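Local coordinates for protein PTS-dependent dihydroxyacetone kinase, ADP-binding subunit DhaL (Lactococcus lactis subsp. lactis, PDB 3CR3) that binds ADP and magnesium, takes a phosphoryl group from DhaM to form ATP, and passes it to dihydroxyacetone held by DhaK, at residues Ala106-Ile111 and Thr123-Trp128. Residues are numbered along the deposited sequence; the frame is centred on the assembly and turned at random.
Sequences AGLEAI and TMVDIW. With ADP (adenosine-5'-diphosphate), chain G.
I111 drops its CD1 methyl onto one face of the W128 indole, a CH-pi contact in which CD1 lies 3.5 Å from the centroid of the five-membered ring and 10° off its normal. The I111 chain stands nearly perpendicular to that of W128. With CG1 anti to the carbonyl carbon (chi1 -62°) and the chain extended beyond it, I111 brings CD1 to the ring, while its other branch, CG2, meets V125 CG2 at 3.6 Å. The six-membered end of the indole lies close against the helix backbone, W128 CZ3 3.7 Å from G107 CA. L108 runs antiparallel alongside W128, its CD1 3.8 Å from W128 CB. W128 NE1 is hydrogen-bonded to S180 OG of helix 175-191. This buried apolar seam joins helix 100-115 to the N-terminal end of helix 125-136 in the all-helical DhaL fold, and reaches into the ADP pocket through T123 and M124. T123 and D126 form a capping box there: V125 N donates to T123 OG1 (3.2 Å), and D126 OD2 accepts a weak bond from T123 N. Selenomethionine M124 gives its backbone N to the ribose O2' of ADP (3.2 Å), and T123 CB lies 3.4 Å from adenine N3. Replacing W128 with an alanine would probably open a gap beneath I111 CD1 and beside G107, and leave S180 OG without its NE1 partner.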
ATOM      1  N   ALA A 106     -25.263   5.223 -25.693  1.00 17.31           N
ATOM      2  CA  ALA A 106     -24.520   6.259 -24.970  1.00 16.98           C
ATOM      3  C   ALA A 106     -24.050   5.716 -23.617  1.00 16.17           C
ATOM      4  O   ALA A 106     -22.883   5.819 -23.291  1.00 15.92           O
ATOM      5  CB  ALA A 106     -25.366   7.517 -24.784  1.00 16.54           C
ATOM      6  N   GLY A 107     -24.964   5.118 -22.855  1.00 16.18           N
ATOM      7  CA  GLY A 107     -24.643   4.581 -21.516  1.00 15.42           C
ATOM      8  C   GLY A 107     -23.554   3.513 -21.544  1.00 15.15           C
ATOM      9  O   GLY A 107     -22.618   3.559 -20.755  1.00 14.16           O
ATOM     10  N   LEU A 108     -23.669   2.563 -22.472  1.00 14.83           N
ATOM     11  CA  LEU A 108     -22.687   1.467 -22.602  1.00 14.83           C
ATOM     12  C   LEU A 108     -21.297   1.989 -22.930  1.00 15.15           C
ATOM     13  O   LEU A 108     -20.314   1.606 -22.301  1.00 14.75           O
ATOM     14  CB  LEU A 108     -23.137   0.452 -23.664  1.00 14.39           C
ATOM     15  CG  LEU A 108     -22.167  -0.642 -24.143  1.00 14.62           C
ATOM     16  CD1 LEU A 108     -21.776  -1.623 -23.025  1.00 11.93           C
ATOM     17  CD2 LEU A 108     -22.791  -1.383 -25.320  1.00 14.34           C
ATOM     18  N   GLU A 109     -21.236   2.884 -23.913  1.00 16.06           N
ATOM     19  CA  GLU A 109     -19.994   3.502 -24.358  1.00 16.79           C
ATOM     20  C   GLU A 109     -19.306   4.190 -23.175  1.00 15.95           C
ATOM     21  O   GLU A 109     -18.094   4.065 -22.986  1.00 15.57           O
ATOM     22  CB  GLU A 109     -20.303   4.505 -25.484  1.00 16.65           C
ATOM     23  CG  GLU A 109     -19.088   5.171 -26.101  1.00 18.66           C
ATOM     24  CD  GLU A 109     -19.451   6.315 -27.042  1.00 19.56           C
ATOM     25  OE1 GLU A 109     -20.383   7.097 -26.724  1.00 23.33           O
ATOM     26  OE2 GLU A 109     -18.799   6.435 -28.102  1.00 24.07           O
ATOM     27  N   ALA A 110     -20.097   4.906 -22.376  1.00 15.34           N
ATOM     28  CA  ALA A 110     -19.588   5.596 -21.195  1.00 15.00           C
ATOM     29  C   ALA A 110     -19.105   4.649 -20.085  1.00 15.13           C
ATOM     30  O   ALA A 110     -18.097   4.932 -19.438  1.00 15.87           O
ATOM     31  CB  ALA A 110     -20.641   6.562 -20.653  1.00 14.87           C
ATOM     32  N   ILE A 111     -19.817   3.544 -19.851  1.00 14.60           N
ATOM     33  CA  ILE A 111     -19.383   2.562 -18.835  1.00 14.32           C
ATOM     34  C   ILE A 111     -18.077   1.916 -19.276  1.00 15.06           C
ATOM     35  O   ILE A 111     -17.164   1.708 -18.467  1.00 14.79           O
ATOM     36  CB  ILE A 111     -20.457   1.457 -18.555  1.00 14.19           C
ATOM     37  CG1 ILE A 111     -21.747   2.056 -18.006  1.00 13.02           C
ATOM     38  CG2 ILE A 111     -19.948   0.395 -17.539  1.00 14.19           C
ATOM     39  CD1 ILE A 111     -22.919   1.082 -18.067  1.00 13.37           C
ATOM     40  N   THR A 123     -18.994  -8.154 -15.969  1.00 15.97           N
ATOM     41  CA  THR A 123     -19.480  -6.916 -15.350  1.00 15.07           C
ATOM     42  C   THR A 123     -20.808  -6.537 -16.010  1.00 15.84           C
ATOM     43  O   THR A 123     -21.221  -7.181 -16.978  1.00 14.36           O
ATOM     44  CB  THR A 123     -18.516  -5.736 -15.547  1.00 14.87           C
ATOM     45  OG1 THR A 123     -18.538  -5.334 -16.924  1.00 13.93           O
ATOM     46  CG2 THR A 123     -17.084  -6.064 -15.115  1.00 11.51           C
HETATM   47  N   MSE A 124     -21.428  -5.462 -15.505  1.00 15.46           N
HETATM   48  CA  MSE A 124     -22.653  -4.884 -16.070  1.00 16.99           C
HETATM   49  C   MSE A 124     -22.539  -4.561 -17.561  1.00 14.85           C
HETATM   50  O   MSE A 124     -23.529  -4.526 -18.238  1.00 14.80           O
HETATM   51  CB  MSE A 124     -23.054  -3.623 -15.302  1.00 15.11           C
HETATM   52  CG  MSE A 124     -22.074  -2.447 -15.486  1.00 18.79           C
HETATM   53 SE   MSE A 124     -22.565  -0.889 -14.369  1.00 25.61          SE
HETATM   54  CE  MSE A 124     -24.077  -0.303 -15.303  1.00 23.25           C
ATOM     55  N   VAL A 125     -21.333  -4.291 -18.046  1.00 14.74           N
ATOM     56  CA  VAL A 125     -21.060  -4.127 -19.484  1.00 14.50           C
ATOM     57  C   VAL A 125     -21.677  -5.271 -20.312  1.00 14.37           C
ATOM     58  O   VAL A 125     -22.200  -5.055 -21.408  1.00 14.27           O
ATOM     59  CB  VAL A 125     -19.522  -4.021 -19.745  1.00 14.70           C
ATOM     60  CG1 VAL A 125     -19.179  -4.213 -21.217  1.00 15.35           C
ATOM     61  CG2 VAL A 125     -18.980  -2.673 -19.256  1.00 13.89           C
ATOM     62  N   ASP A 126     -21.656  -6.476 -19.755  1.00 14.33           N
ATOM     63  CA  ASP A 126     -22.161  -7.660 -20.464  1.00 14.53           C
ATOM     64  C   ASP A 126     -23.653  -7.558 -20.746  1.00 13.86           C
ATOM     65  O   ASP A 126     -24.108  -7.900 -21.829  1.00 13.62           O
ATOM     66  CB  ASP A 126     -21.865  -8.923 -19.664  1.00 14.31           C
ATOM     67  CG  ASP A 126     -20.408  -9.066 -19.329  1.00 15.89           C
ATOM     68  OD1 ASP A 126     -19.565  -8.471 -20.037  1.00 17.09           O
ATOM     69  OD2 ASP A 126     -20.101  -9.766 -18.347  1.00 15.52           O
ATOM     70  N   ILE A 127     -24.416  -7.059 -19.773  1.00 12.87           N
ATOM     71  CA  ILE A 127     -25.844  -6.975 -19.958  1.00 12.39           C
ATOM     72  C   ILE A 127     -26.236  -5.708 -20.730  1.00 12.95           C
ATOM     73  O   ILE A 127     -27.192  -5.741 -21.517  1.00 12.90           O
ATOM     74  CB  ILE A 127     -26.639  -7.187 -18.620  1.00 12.47           C
ATOM     75  CG1 ILE A 127     -28.134  -7.423 -18.893  1.00 13.22           C
ATOM     76  CG2 ILE A 127     -26.415  -6.037 -17.666  1.00 12.64           C
ATOM     77  CD1 ILE A 127     -28.870  -8.181 -17.777  1.00 11.91           C
ATOM     78  N   TRP A 128     -25.493  -4.612 -20.532  1.00 12.61           N
ATOM     79  CA  TRP A 128     -25.733  -3.389 -21.300  1.00 12.69           C
ATOM     80  C   TRP A 128     -25.579  -3.703 -22.785  1.00 12.96           C
ATOM     81  O   TRP A 128     -26.425  -3.320 -23.597  1.00 13.53           O
ATOM     82  CB  TRP A 128     -24.797  -2.240 -20.862  1.00 12.13           C
ATOM     83  CG  TRP A 128     -25.287  -1.491 -19.642  1.00 11.72           C
ATOM     84  CD1 TRP A 128     -25.227  -1.906 -18.332  1.00 11.45           C
ATOM     85  CD2 TRP A 128     -25.898  -0.194 -19.619  1.00 11.08           C
ATOM     86  NE1 TRP A 128     -25.796  -0.950 -17.499  1.00  9.69           N
ATOM     87  CE2 TRP A 128     -26.215   0.105 -18.267  1.00 12.25           C
ATOM     88  CE3 TRP A 128     -26.234   0.734 -20.608  1.00 13.07           C
ATOM     89  CZ2 TRP A 128     -26.824   1.308 -17.888  1.00 11.46           C
ATOM     90  CZ3 TRP A 128     -26.863   1.909 -20.230  1.00 11.80           C
ATOM     91  CH2 TRP A 128     -27.145   2.185 -18.881  1.00 12.70           C
TER
HETATM   92  PB  ADP G1211     -17.424  -1.987  -5.409  1.00 15.60           P
HETATM   93  O1B ADP G1211     -17.823  -2.344  -4.013  1.00 15.51           O
HETATM   94  O2B ADP G1211     -16.526  -0.799  -5.475  1.00 13.87           O
HETATM   95  O3B ADP G1211     -16.918  -3.177  -6.225  1.00 14.19           O
HETATM   96  PA  ADP G1211     -20.245  -2.214  -6.063  1.00 14.17           P
HETATM   97  O1A ADP G1211     -20.222  -3.424  -5.194  1.00 13.91           O
HETATM   98  O2A ADP G1211     -21.288  -1.170  -5.737  1.00 16.69           O
HETATM   99  O3A ADP G1211     -18.789  -1.501  -6.138  1.00 14.44           O
HETATM  100  O5' ADP G1211     -20.436  -2.657  -7.605  1.00 15.92           O
HETATM  101  C5' ADP G1211     -19.817  -3.847  -8.102  1.00 15.07           C
HETATM  102  C4' ADP G1211     -20.174  -3.963  -9.569  1.00 14.79           C
HETATM  103  O4' ADP G1211     -19.565  -2.925 -10.347  1.00 16.42           O
HETATM  104  C3' ADP G1211     -19.696  -5.261 -10.195  1.00 14.89           C
HETATM  105  O3' ADP G1211     -20.676  -6.275  -9.969  1.00 14.91           O
HETATM  106  C2' ADP G1211     -19.532  -4.910 -11.672  1.00 14.36           C
HETATM  107  O2' ADP G1211     -20.705  -5.177 -12.443  1.00 10.96           O
HETATM  108  C1' ADP G1211     -19.351  -3.398 -11.673  1.00 17.13           C
HETATM  109  N9  ADP G1211     -17.964  -3.064 -12.045  1.00 18.66           N
HETATM  110  C8  ADP G1211     -16.918  -3.075 -11.190  1.00 18.23           C
HETATM  111  N7  ADP G1211     -15.792  -2.723 -11.828  1.00 17.35           N
HETATM  112  C5  ADP G1211     -16.118  -2.494 -13.114  1.00 17.86           C
HETATM  113  C6  ADP G1211     -15.388  -2.094 -14.330  1.00 16.54           C
HETATM  114  N6  ADP G1211     -14.065  -1.855 -14.252  1.00 17.11           N
HETATM  115  N1  ADP G1211     -16.088  -1.959 -15.479  1.00 17.92           N
HETATM  116  C2  ADP G1211     -17.417  -2.176 -15.546  1.00 17.00           C
HETATM  117  N3  ADP G1211     -18.135  -2.547 -14.485  1.00 16.87           N
HETATM  118  C4  ADP G1211     -17.550  -2.724 -13.266  1.00 17.73           C